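Halogenase PltM (Pseudomonas fluorescens, PDB 6BZN) halogenates phenolic substrates as a flavin-dependent enzyme, with chloride, bromide and iodide as the halides it can install. Local coordinates at residues 286-289 with 293-296; 405-408 with 412-415; 164-169 with 175-180; 186-191 with 375-380; 93-98 with 102-107. All coordinates share one frame; numbering follows the deposited sequence.

Contact 1. Residues 286-289 with 293-296; sequences RPTE and IEFR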
# COMPACT_ATOMS: atom_id res chain seq x y z
N ARG A 286 1.20 3.57 24.16
CA ARG A 286 2.53 3.99 23.70
C ARG A 286 3.55 3.00 24.23
O ARG A 286 3.68 2.83 25.44
CB ARG A 286 2.87 5.41 24.17
CG ARG A 286 2.27 6.50 23.32
CD ARG A 286 2.68 7.89 23.77
NE ARG A 286 1.68 8.89 23.38
CZ ARG A 286 1.61 9.50 22.19
NH1 ARG A 286 2.49 9.26 21.21
NH2 ARG A 286 0.64 10.38 21.98
N PRO A 287 4.29 2.32 23.33
CA PRO A 287 5.31 1.42 23.83
C PRO A 287 6.44 2.17 24.55
O PRO A 287 6.72 3.32 24.23
CB PRO A 287 5.83 0.75 22.56
CG PRO A 287 5.63 1.76 21.51
CD PRO A 287 4.33 2.42 21.86
N THR A 288 7.05 1.52 25.53
CA THR A 288 8.12 2.11 26.33
C THR A 288 9.43 1.34 26.32
O THR A 288 10.46 1.90 26.70
CB THR A 288 7.69 2.24 27.81
OG1 THR A 288 7.16 0.99 28.26
CG2 THR A 288 6.65 3.31 27.95
N GLU A 289 9.42 0.08 25.89
CA GLU A 289 10.59 -0.79 26.05
C GLU A 289 11.11 -1.24 24.69
O GLU A 289 10.55 -0.90 23.66
CB GLU A 289 10.21 -1.98 26.92
CG GLU A 289 9.69 -1.55 28.29
CD GLU A 289 9.50 -2.72 29.22
OE1 GLU A 289 10.51 -3.21 29.76
OE2 GLU A 289 8.35 -3.16 29.40
N ILE A 293 11.00 -6.81 23.81
CA ILE A 293 10.22 -6.79 25.07
C ILE A 293 8.76 -6.42 24.78
O ILE A 293 7.84 -7.04 25.31
CB ILE A 293 10.86 -5.84 26.13
CG1 ILE A 293 12.23 -6.39 26.56
CG2 ILE A 293 9.95 -5.68 27.34
CD1 ILE A 293 13.15 -5.33 27.15
N GLU A 294 8.54 -5.42 23.92
CA GLU A 294 7.18 -5.06 23.51
C GLU A 294 6.49 -6.23 22.81
O GLU A 294 5.30 -6.48 23.04
CB GLU A 294 7.19 -3.81 22.63
CG GLU A 294 7.58 -2.52 23.35
CD GLU A 294 6.55 -2.05 24.38
OE1 GLU A 294 5.34 -2.32 24.22
OE2 GLU A 294 6.96 -1.38 25.35
N PHE A 295 7.23 -6.97 21.99
CA PHE A 295 6.68 -8.14 21.31
C PHE A 295 6.21 -9.19 22.33
O PHE A 295 5.07 -9.64 22.27
CB PHE A 295 7.72 -8.74 20.34
CG PHE A 295 7.19 -9.89 19.51
CD1 PHE A 295 6.09 -9.72 18.67
CD2 PHE A 295 7.81 -11.15 19.56
CE1 PHE A 295 5.60 -10.78 17.92
CE2 PHE A 295 7.34 -12.20 18.79
CZ PHE A 295 6.23 -12.02 17.97
N ARG A 296 7.07 -9.50 23.30
CA ARG A 296 6.71 -10.47 24.34
C ARG A 296 5.52 -10.00 25.18
O ARG A 296 4.66 -10.83 25.52
CB ARG A 296 7.90 -10.80 25.24
CG ARG A 296 9.07 -11.48 24.53
CD ARG A 296 8.75 -12.86 23.96
NE ARG A 296 9.48 -13.12 22.72
CZ ARG A 296 9.35 -14.20 21.95
NH1 ARG A 296 8.50 -15.19 22.27
NH2 ARG A 296 10.07 -14.30 20.83

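Contact 2. Residues 405-408 with 412-415; sequences EAFS and LWNV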
# COMPACT_ATOMS: atom_id res chain seq x y z
N GLU A 405 -10.68 2.32 15.23
CA GLU A 405 -11.80 2.43 16.19
C GLU A 405 -12.66 1.17 16.13
O GLU A 405 -13.10 0.66 17.17
CB GLU A 405 -12.64 3.66 15.91
CG GLU A 405 -13.79 3.89 16.88
CD GLU A 405 -13.35 4.18 18.31
OE1 GLU A 405 -12.20 4.62 18.54
OE2 GLU A 405 -14.19 3.98 19.21
N ALA A 406 -12.91 0.66 14.93
CA ALA A 406 -13.65 -0.58 14.75
C ALA A 406 -12.96 -1.82 15.34
O ALA A 406 -13.63 -2.84 15.55
CB ALA A 406 -13.96 -0.82 13.28
N PHE A 407 -11.65 -1.76 15.59
CA PHE A 407 -10.95 -2.84 16.28
C PHE A 407 -11.48 -3.13 17.69
O PHE A 407 -11.14 -4.17 18.26
CB PHE A 407 -9.44 -2.54 16.46
CG PHE A 407 -8.60 -2.49 15.20
CD1 PHE A 407 -9.05 -2.93 13.95
CD2 PHE A 407 -7.28 -2.05 15.31
CE1 PHE A 407 -8.21 -2.86 12.83
CE2 PHE A 407 -6.44 -2.00 14.21
CZ PHE A 407 -6.90 -2.39 12.96
N SER A 408 -12.26 -2.22 18.29
CA SER A 408 -12.74 -2.40 19.67
C SER A 408 -13.67 -3.59 19.90
O SER A 408 -13.85 -3.98 21.04
CB SER A 408 -13.45 -1.14 20.18
OG SER A 408 -14.56 -0.84 19.36
N LEU A 412 -18.60 -5.17 15.52
CA LEU A 412 -18.39 -3.86 14.90
C LEU A 412 -17.40 -3.98 13.74
O LEU A 412 -17.67 -3.48 12.64
CB LEU A 412 -17.91 -2.84 15.94
CG LEU A 412 -17.58 -1.42 15.45
CD1 LEU A 412 -18.74 -0.79 14.72
CD2 LEU A 412 -17.15 -0.57 16.64
N TRP A 413 -16.29 -4.69 13.96
CA TRP A 413 -15.33 -4.92 12.88
C TRP A 413 -16.01 -5.62 11.70
O TRP A 413 -15.83 -5.22 10.55
CB TRP A 413 -14.10 -5.72 13.33
CG TRP A 413 -13.24 -5.95 12.17
CD1 TRP A 413 -13.15 -7.09 11.42
CD2 TRP A 413 -12.42 -4.98 11.53
NE1 TRP A 413 -12.29 -6.88 10.36
CE2 TRP A 413 -11.83 -5.60 10.41
CE3 TRP A 413 -12.11 -3.64 11.80
CZ2 TRP A 413 -10.94 -4.92 9.57
CZ3 TRP A 413 -11.23 -2.97 10.98
CH2 TRP A 413 -10.65 -3.61 9.86
N ASN A 414 -16.78 -6.66 11.99
CA ASN A 414 -17.44 -7.42 10.93
C ASN A 414 -18.31 -6.50 10.08
O ASN A 414 -18.21 -6.51 8.85
CB ASN A 414 -18.23 -8.59 11.55
CG ASN A 414 -18.96 -9.44 10.53
OD1 ASN A 414 -18.67 -9.42 9.34
ND2 ASN A 414 -19.94 -10.20 11.01
N VAL A 415 -19.13 -5.65 10.72
CA VAL A 415 -19.96 -4.72 9.96
C VAL A 415 -19.08 -3.72 9.19
O VAL A 415 -19.25 -3.51 7.99
CB VAL A 415 -20.98 -3.96 10.84
CG1 VAL A 415 -21.82 -3.06 9.98
CG2 VAL A 415 -21.91 -4.94 11.58

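Contact 3. Residues 164-169 with 175-180; sequences IESISL and EVALSN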
# COMPACT_ATOMS: atom_id res chain seq x y z
N ILE A 164 23.84 12.86 -1.87
CA ILE A 164 23.37 14.10 -2.46
C ILE A 164 23.74 15.22 -1.50
O ILE A 164 23.34 15.19 -0.35
CB ILE A 164 21.84 14.08 -2.68
CG1 ILE A 164 21.49 13.06 -3.76
CG2 ILE A 164 21.33 15.47 -3.08
CD1 ILE A 164 20.04 12.62 -3.73
N GLU A 165 24.49 16.20 -2.00
CA GLU A 165 24.91 17.35 -1.20
C GLU A 165 23.93 18.51 -1.24
O GLU A 165 23.74 19.18 -0.24
CB GLU A 165 26.29 17.82 -1.64
CG GLU A 165 27.34 16.72 -1.44
CD GLU A 165 28.73 17.26 -1.25
OE1 GLU A 165 29.49 16.64 -0.47
OE2 GLU A 165 29.06 18.31 -1.87
N SER A 166 23.31 18.74 -2.39
CA SER A 166 22.24 19.73 -2.50
C SER A 166 21.42 19.51 -3.76
O SER A 166 21.90 18.89 -4.73
CB SER A 166 22.82 21.14 -2.53
OG SER A 166 23.66 21.28 -3.65
N ILE A 167 20.20 20.00 -3.74
CA ILE A 167 19.31 19.98 -4.89
C ILE A 167 18.85 21.40 -5.14
O ILE A 167 18.18 21.99 -4.28
CB ILE A 167 18.09 19.06 -4.66
CG1 ILE A 167 18.55 17.62 -4.37
CG2 ILE A 167 17.18 19.06 -5.88
CD1 ILE A 167 17.47 16.71 -3.81
N SER A 168 19.23 21.96 -6.29
CA SER A 168 18.84 23.33 -6.64
C SER A 168 17.72 23.28 -7.66
O SER A 168 17.81 22.58 -8.65
CB SER A 168 20.04 24.11 -7.20
OG SER A 168 21.03 24.22 -6.18
N LEU A 169 16.66 24.03 -7.40
CA LEU A 169 15.52 24.09 -8.28
C LEU A 169 15.52 25.47 -8.92
O LEU A 169 15.34 26.47 -8.24
CB LEU A 169 14.23 23.84 -7.50
CG LEU A 169 14.13 22.50 -6.76
CD1 LEU A 169 12.94 22.52 -5.81
CD2 LEU A 169 14.00 21.35 -7.76
N GLU A 175 19.53 21.07 -10.48
CA GLU A 175 20.94 20.73 -10.37
C GLU A 175 21.20 20.00 -9.06
O GLU A 175 20.89 20.52 -8.00
CB GLU A 175 21.82 21.97 -10.51
CG GLU A 175 23.31 21.63 -10.48
CD GLU A 175 24.23 22.78 -10.89
OE1 GLU A 175 23.77 23.75 -11.51
OE2 GLU A 175 25.45 22.67 -10.60
N VAL A 176 21.78 18.81 -9.15
CA VAL A 176 22.05 18.00 -7.98
C VAL A 176 23.56 17.88 -7.83
O VAL A 176 24.25 17.41 -8.74
CB VAL A 176 21.38 16.60 -8.06
CG1 VAL A 176 21.68 15.79 -6.80
CG2 VAL A 176 19.87 16.74 -8.26
N ALA A 177 24.06 18.31 -6.67
CA ALA A 177 25.46 18.17 -6.33
C ALA A 177 25.64 16.87 -5.58
O ALA A 177 24.80 16.51 -4.75
CB ALA A 177 25.91 19.35 -5.47
N LEU A 178 26.73 16.16 -5.88
CA LEU A 178 27.02 14.84 -5.34
C LEU A 178 28.40 14.85 -4.68
O LEU A 178 29.31 15.51 -5.17
CB LEU A 178 27.02 13.81 -6.47
CG LEU A 178 25.74 13.74 -7.31
CD1 LEU A 178 25.97 12.99 -8.62
CD2 LEU A 178 24.63 13.10 -6.50
N SER A 179 28.57 14.12 -3.58
CA SER A 179 29.90 14.02 -2.94
C SER A 179 30.85 13.27 -3.87
O SER A 179 30.46 12.24 -4.42
CB SER A 179 29.84 13.32 -1.58
OG SER A 179 28.90 13.95 -0.72
N ASN A 180 32.05 13.80 -4.06
CA ASN A 180 33.09 13.15 -4.88
C ASN A 180 32.68 12.88 -6.35
O ASN A 180 33.04 11.85 -6.94
CB ASN A 180 33.59 11.86 -4.19
CG ASN A 180 34.18 12.12 -2.81
OD1 ASN A 180 34.69 13.21 -2.53
ND2 ASN A 180 34.12 11.11 -1.94
O HOH W 1 22.69 21.81 -6.24

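Contact 4. Residues 186-191 with 375-380; sequences AAFIID and NRWQRE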
# COMPACT_ATOMS: atom_id res chain seq x y z
N ALA A 186 19.17 18.27 -14.74
CA ALA A 186 18.01 17.74 -15.43
C ALA A 186 16.90 18.77 -15.59
O ALA A 186 16.96 19.86 -14.99
CB ALA A 186 17.47 16.51 -14.72
N ALA A 187 15.92 18.44 -16.40
CA ALA A 187 14.74 19.29 -16.55
C ALA A 187 13.78 19.16 -15.36
O ALA A 187 13.01 20.09 -15.11
CB ALA A 187 14.02 18.98 -17.85
N PHE A 188 13.83 18.04 -14.65
CA PHE A 188 12.78 17.68 -13.68
C PHE A 188 13.32 16.65 -12.69
O PHE A 188 14.16 15.81 -13.06
CB PHE A 188 11.60 17.07 -14.43
CG PHE A 188 10.30 17.05 -13.67
CD1 PHE A 188 9.59 18.22 -13.45
CD2 PHE A 188 9.74 15.85 -13.26
CE1 PHE A 188 8.36 18.21 -12.80
CE2 PHE A 188 8.50 15.82 -12.62
CZ PHE A 188 7.82 17.00 -12.39
N ILE A 189 12.85 16.72 -11.45
CA ILE A 189 13.28 15.77 -10.41
C ILE A 189 12.05 15.10 -9.78
O ILE A 189 11.08 15.77 -9.43
CB ILE A 189 14.24 16.41 -9.38
CG1 ILE A 189 14.78 15.35 -8.42
CG2 ILE A 189 13.61 17.55 -8.58
CD1 ILE A 189 16.11 15.75 -7.77
N ILE A 190 12.09 13.78 -9.69
CA ILE A 190 11.03 12.99 -9.06
C ILE A 190 11.58 12.39 -7.78
O ILE A 190 12.58 11.69 -7.81
CB ILE A 190 10.52 11.88 -9.99
CG1 ILE A 190 9.90 12.53 -11.23
CG2 ILE A 190 9.48 11.00 -9.30
CD1 ILE A 190 9.62 11.56 -12.35
N ASP A 191 10.92 12.67 -6.66
CA ASP A 191 11.30 12.08 -5.39
C ASP A 191 10.53 10.78 -5.19
O ASP A 191 9.34 10.79 -4.83
CB ASP A 191 11.04 13.02 -4.22
CG ASP A 191 11.74 12.58 -2.94
OD1 ASP A 191 12.01 11.37 -2.76
OD2 ASP A 191 12.05 13.47 -2.12
N ASN A 375 8.81 21.00 -23.91
CA ASN A 375 9.68 21.86 -23.10
C ASN A 375 8.91 22.93 -22.31
O ASN A 375 9.27 24.11 -22.30
CB ASN A 375 10.78 22.49 -23.98
CG ASN A 375 11.86 23.21 -23.16
OD1 ASN A 375 12.29 22.73 -22.10
ND2 ASN A 375 12.29 24.36 -23.65
N ARG A 376 7.84 22.49 -21.66
CA ARG A 376 7.05 23.34 -20.78
C ARG A 376 7.03 22.68 -19.41
O ARG A 376 6.64 21.53 -19.29
CB ARG A 376 5.63 23.51 -21.32
CG ARG A 376 5.55 24.39 -22.56
CD ARG A 376 4.33 24.06 -23.42
NE ARG A 376 3.07 24.16 -22.68
CZ ARG A 376 2.35 23.15 -22.17
NH1 ARG A 376 2.73 21.87 -22.30
NH2 ARG A 376 1.22 23.42 -21.52
N TRP A 377 7.48 23.42 -18.41
CA TRP A 377 7.61 22.90 -17.05
C TRP A 377 6.95 23.85 -16.06
O TRP A 377 7.59 24.75 -15.50
CB TRP A 377 9.08 22.68 -16.74
CG TRP A 377 9.72 21.67 -17.64
CD1 TRP A 377 10.45 21.92 -18.77
CD2 TRP A 377 9.66 20.25 -17.51
NE1 TRP A 377 10.87 20.74 -19.33
CE2 TRP A 377 10.39 19.70 -18.58
CE3 TRP A 377 9.06 19.39 -16.58
CZ2 TRP A 377 10.55 18.32 -18.75
CZ3 TRP A 377 9.22 18.01 -16.76
CH2 TRP A 377 9.95 17.50 -17.83
N GLN A 378 5.65 23.65 -15.87
CA GLN A 378 4.85 24.48 -14.98
C GLN A 378 4.02 23.61 -14.05
O GLN A 378 3.47 22.58 -14.47
CB GLN A 378 3.92 25.37 -15.80
CG GLN A 378 4.64 26.36 -16.72
CD GLN A 378 5.28 27.50 -15.94
OE1 GLN A 378 4.60 28.22 -15.23
NE2 GLN A 378 6.60 27.66 -16.07
N ARG A 379 3.91 24.05 -12.79
CA ARG A 379 3.15 23.33 -11.76
C ARG A 379 1.78 22.88 -12.24
O ARG A 379 1.37 21.74 -11.98
CB ARG A 379 3.01 24.22 -10.52
CG ARG A 379 2.03 23.72 -9.46
CD ARG A 379 2.07 24.54 -8.18
NE ARG A 379 0.81 24.41 -7.45
CZ ARG A 379 0.48 23.38 -6.66
NH1 ARG A 379 1.32 22.36 -6.46
NH2 ARG A 379 -0.69 23.38 -6.07
N GLU A 380 1.05 23.77 -12.91
CA GLU A 380 -0.33 23.47 -13.32
C GLU A 380 -0.45 22.23 -14.22
O GLU A 380 -1.46 21.55 -14.18
CB GLU A 380 -0.99 24.70 -13.98
CG GLU A 380 -2.52 24.65 -14.07
CD GLU A 380 -3.27 24.67 -12.73
OE1 GLU A 380 -2.66 24.90 -11.65
OE2 GLU A 380 -4.51 24.46 -12.76

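Contact 5. Residues 93-98 with 102-107; sequences DKIIQH and SACGIK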
# COMPACT_ATOMS: atom_id res chain seq x y z
N ASP A 93 2.66 -16.55 -9.60
CA ASP A 93 3.25 -17.63 -10.41
C ASP A 93 4.27 -17.05 -11.39
O ASP A 93 5.36 -17.60 -11.55
CB ASP A 93 2.16 -18.47 -11.11
CG ASP A 93 1.26 -19.24 -10.11
OD1 ASP A 93 1.68 -19.54 -8.96
OD2 ASP A 93 0.10 -19.54 -10.46
N LYS A 94 3.97 -15.89 -11.97
CA LYS A 94 4.93 -15.20 -12.82
C LYS A 94 6.15 -14.68 -12.04
O LYS A 94 7.24 -14.69 -12.57
CB LYS A 94 4.30 -14.06 -13.61
CG LYS A 94 3.15 -14.44 -14.53
CD LYS A 94 3.58 -15.29 -15.72
CE LYS A 94 2.45 -15.40 -16.73
NZ LYS A 94 2.43 -16.70 -17.47
N ILE A 95 5.96 -14.21 -10.80
CA ILE A 95 7.11 -13.81 -9.94
C ILE A 95 8.06 -14.98 -9.70
O ILE A 95 9.27 -14.84 -9.87
CB ILE A 95 6.65 -13.24 -8.59
CG1 ILE A 95 5.99 -11.88 -8.82
CG2 ILE A 95 7.82 -13.11 -7.60
CD1 ILE A 95 5.23 -11.35 -7.63
N ILE A 96 7.50 -16.13 -9.31
CA ILE A 96 8.30 -17.33 -9.04
C ILE A 96 9.09 -17.70 -10.30
O ILE A 96 10.28 -17.97 -10.24
CB ILE A 96 7.38 -18.50 -8.59
CG1 ILE A 96 6.72 -18.21 -7.23
CG2 ILE A 96 8.12 -19.84 -8.55
CD1 ILE A 96 7.65 -18.00 -6.06
N GLN A 97 8.41 -17.66 -11.45
CA GLN A 97 9.00 -18.07 -12.73
C GLN A 97 10.10 -17.12 -13.26
O GLN A 97 11.11 -17.58 -13.78
CB GLN A 97 7.87 -18.23 -13.75
CG GLN A 97 8.29 -18.59 -15.16
CD GLN A 97 7.11 -18.72 -16.11
OE1 GLN A 97 5.94 -18.76 -15.69
NE2 GLN A 97 7.40 -18.79 -17.40
N HIS A 98 9.90 -15.82 -13.12
CA HIS A 98 10.79 -14.82 -13.74
C HIS A 98 11.67 -14.04 -12.81
O HIS A 98 12.75 -13.63 -13.22
CB HIS A 98 9.97 -13.82 -14.54
CG HIS A 98 9.23 -14.45 -15.67
ND1 HIS A 98 9.84 -14.80 -16.86
CD2 HIS A 98 7.93 -14.83 -15.79
CE1 HIS A 98 8.95 -15.34 -17.67
NE2 HIS A 98 7.78 -15.36 -17.05
N SER A 102 12.28 -17.51 -4.48
CA SER A 102 12.22 -16.91 -3.15
C SER A 102 11.53 -15.53 -3.13
O SER A 102 11.39 -14.94 -2.06
CB SER A 102 13.63 -16.80 -2.58
OG SER A 102 14.18 -18.10 -2.35
N ALA A 103 11.07 -15.04 -4.28
CA ALA A 103 10.68 -13.63 -4.40
C ALA A 103 9.27 -13.29 -3.90
O ALA A 103 8.94 -12.11 -3.75
CB ALA A 103 10.86 -13.17 -5.84
N CYS A 104 8.44 -14.30 -3.64
CA CYS A 104 7.13 -14.05 -3.08
C CYS A 104 6.52 -15.24 -2.37
O CYS A 104 6.93 -16.39 -2.54
CB CYS A 104 6.15 -13.56 -4.15
SG CYS A 104 5.64 -14.84 -5.32
N GLY A 105 5.57 -14.90 -1.51
CA GLY A 105 4.57 -15.82 -1.04
C GLY A 105 3.26 -15.55 -1.79
O GLY A 105 3.20 -14.73 -2.71
N ILE A 106 2.22 -16.22 -1.34
CA ILE A 106 0.90 -16.13 -1.98
C ILE A 106 -0.14 -15.57 -1.02
O ILE A 106 -0.01 -15.70 0.20
CB ILE A 106 0.48 -17.53 -2.50
CG1 ILE A 106 -0.63 -17.42 -3.52
CG2 ILE A 106 0.08 -18.46 -1.37
CD1 ILE A 106 -0.80 -18.70 -4.33
N LYS A 107 -1.14 -14.90 -1.57
CA LYS A 107 -2.32 -14.55 -0.78
C LYS A 107 -3.59 -14.74 -1.57
O LYS A 107 -3.70 -14.34 -2.74
CB LYS A 107 -2.24 -13.14 -0.19
CG LYS A 107 -1.98 -12.05 -1.21
CD LYS A 107 -2.19 -10.64 -0.65
CE LYS A 107 -3.64 -10.29 -0.34
NZ LYS A 107 -4.30 -9.41 -1.34

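Contact 1. Residues 286-289 with 293-296
Two neighbouring backbone amides, those of Thr288 and Glu289, converge on one carboxylate oxygen of Glu294. Thr288 N donates to Glu294 OE2 over 2.9 Å, coming in from well above the carboxylate plane, while Glu289 N reaches the same Glu294 OE2, also at 2.9 Å, on the anti lone pair, which faces away from the other oxygen. The Glu294 chain can make this reach because it bends at chi2 (-68°), swinging its end back from the helix toward the loop. A glutamate suits the place: it is long enough to span the gap and negative enough to collect donors.

Charge adds a second layer. Lys297, one turn further along, makes salt bridges with Glu294 OE2 and with Glu289 OE2, and so probably eases the like charges of these carboxylates, whose OE2 atoms stand 4.6 Å apart. Tyr285 OH hydrogen-bonds the remaining oxygen, Glu294 OE1.

In the fold, this is the approach from strand 273-281 into helix 291-301, where the incoming loop is tied to the first turns of the helix at the protein surface. Beneath it lies strand 215-223 of the mixed sheet, whose Phe218 touches both Pro287 and Glu294.

Packing completes the contact. Pro287 CB sits over the face of the Glu294 carboxylate, 3.4 Å from Glu294 CD, and Glu294 CG lies 3.4 Å from Glu289 O. On the solvent side Glu289 and Ile293 cross at about a right angle, with Ile293 CG2 against Glu289 CD at 3.5 Å, the methyl lying against the carboxylate end of the glutamate.

Contact 2. Residues 405-408 with 412-415
The indole of Trp413 meets Ala406 and Phe407. At the base of the side chain Trp413 CB lies 3.7 Å from Ala406 O, and CG is placed anti to the backbone N (chi1 177°), which carries the indole along the flank of the preceding helix end. Next comes CE3, which meets the methyl of Ala406, Trp413 CE3 to Ala406 CB being 3.7 Å. Further out CZ3 approaches the phenyl ring at its edge, near the plane of that ring, with Trp413 CZ3 3.5 Å from Phe407 CE1. Finally Trp413 CH2 also touches Phe407 CE1, at 3.9 Å. The two rings lie side by side and point the same way, an oblique aromatic pair with planes inclined at 51°.

A short connection joins helix 383-406 to helix 410-441, and the chain turns back just after Ala406. Alanine fits here because its small methyl lets Trp413 and Leu412 both close on it. Leu412 lies on another flank, with its CD2 4.0 Å from Ala406 CA and 3.8 Å from Ser408 OG. Within the turn, Ser408 N bonds back to Glu405 O at 3.2 Å.

A serine in place of Trp413 would probably open a gap beside Ala406 and leave the Phe407 ring without its packing partner on this side.

Around the pair, Phe112 and Trp416 also meet the indole, and Trp114 NE1 hydrogen-bonds Phe407 O. Met478 of helix 465-483 touches both Ala406 and Leu412, while Leu495 of helix 488-502 packs on Leu412.

Contact 3. Residues 164-169 with 175-180
Ile164 and Val176 lean across each other on the apolar face of a beta hairpin, with Ile164 CG2 3.8 Å from Val176 CG1. On the same face Ile164 CG1 approaches Leu178 CD2, and Ile167 CG1 lies 4.2 Å from Val176 CG2. Val176 serves both isoleucines because its two methyls diverge: CG1, anti to the backbone N (chi1 -179°), faces Ile164, while CG2 faces Ile167. Beta-branched residues suit such a strand, and Val176 and Ile167 also touch Ile189 of the parallel sheet.

The opposite face carries Ser166, Ser168, Ala177 and Glu175. Ser166 OG lies beside the methyl of Ala177, 3.5 Å from Ala177 CB, and a water joins Ser166 OG and Ser168 OG while donating to Glu175 O. Between the faces runs the antiparallel ladder, interrupted by a classic beta bulge where Glu165 and Ser166 both stand opposite Ala177. Glu165 N bonds to Ala177 O at 2.8 Å from above the carbonyl plane, and Ala177 N returns a bond to Ser166 O. Past the bulge the bond from Ser168 N to Glu175 O is almost straight (176°).

The bulge turns the CB of Glu165 toward the partner strand. Its extended chain passes alongside Ser179, whose OG donates to Glu165 OE1 at 2.8 Å, on the anti side, out of the carboxylate plane. With an alanine here instead of Ser179, Glu165 OE1 would probably lose that donor and its carboxylate be set freer to turn. The chemistry divides the hairpin into an oily side pressed on the sheet and a polar side suited to water.

Contact 4. Residues 186-191 with 375-380
Phe188 and Ala187 meet the indole of Trp377 where the chain turns into strand 188-191, which lies between strands 24-29 and 336-338 in the parallel sheet of the Rossmann-type, FAD-binding fold. Trp377 comes from the loop that follows helix 352-374, so the contact joins the loop after the C-terminal end of that helix to the beginning of the strand.

Conformation explains the fit. Phe188 has CG anti to its own backbone nitrogen (chi1 -162°), which swings the phenyl out from the strand toward the loop. Trp377 adopts the other common choice, CG anti to the carbonyl carbon (chi1 -62°), and its indole stands across its backbone so that the six-membered ring leads toward the strand. The two rings then come to lie nearly parallel, planes 29° apart, but displaced, with centroids 5.0 Å apart, so that one ring covers little of the other. Touching is concentrated at one corner: Phe188 CD1 is 3.3 Å from Trp377 CZ3, and Phe188 CB is 3.5 Å from the same Trp377 CZ3. Large flat residues suit this buried seam, where Phe382 also meets Phe188 and where Ala371 and Ala372 of helix 352-374 are small enough to take the indole against them.

Asn375, with the positive phi that often follows a helix, places its OD1 at the indole edge, in plane. Ala187 marks the corner at which the chain leaves strand 181-186, and its carbonyl oxygen, over one indole face, is hydrogen-bonded by Arg335 NH1. Its methyl lies over the same face, offset toward the rim, with Ala187 CB 3.6 Å from Trp377 CZ2.

Contact 5. Residues 93-98 with 102-107
The last turn of helix 92-98 sets Ile95 and Ile96 against Ala103 and Cys104, where the chain enters strand 104-107, and the nearest alpha carbons, Ile96 CA and Ala103 CA, are 6.4 Å apart. The helix is closed by bonds such as His98 N to Lys94 O at 2.9 Å.

Ile95 does most of the touching with one branch. Its CG2, anti to the backbone N while CG1 lies beside it (chi1 -69°), meets two partners: Ile95 CG2 is 3.5 Å from Ala103 CB and 3.6 Å from Cys104 SG. Cys104 holds its sulfur between its own backbone N and carbonyl carbon (chi1 72°), a rotation that points SG at the helix. Ile96 reaches that sulfur from farther along, using the end of its longer branch, with Ile96 CD1 3.8 Å from Cys104 SG. The thiol thus lies against both isoleucines. Small alanine and cysteine suit a place where helix and strand must approach closely, and branched isoleucines suit the facing side.

Ile95 continues inward onto Ala136 and Leu138 of strand 134-138 and onto Ile143 of helix 140-153, while His266 touches Ile96. This is helix-on-sheet packing, the helix seated against the antiparallel pair 104-107 and 134-138, near the cofactor site: the side chain of Ile95 is about 9 Å from those of the FAD-binding residues Ile33 and Arg140.

In the fold
Contact 5 comes first along the chain, then contact 3, and contact 1 is nested within the long loop that contact 4 closes; contact 2 is last. Contacts 3 and 4 are neighbours, their centres about 17 Å apart, and touch where Ile189 of strand 188-191 packs on Ile167, Leu169 and Val176, so the hairpin 164-178 is seated on the parallel sheet of the FAD-binding fold. Contact 2 lies on the opposite side of the chain's centre, about 48 Å from contact 3 between centres, in the C-terminal helices. Helix 383-406 spans from near contact 4 to contact 2, linking the nucleotide-binding end with the helical end. Contact 1 lies at the surface beside the mixed sheet.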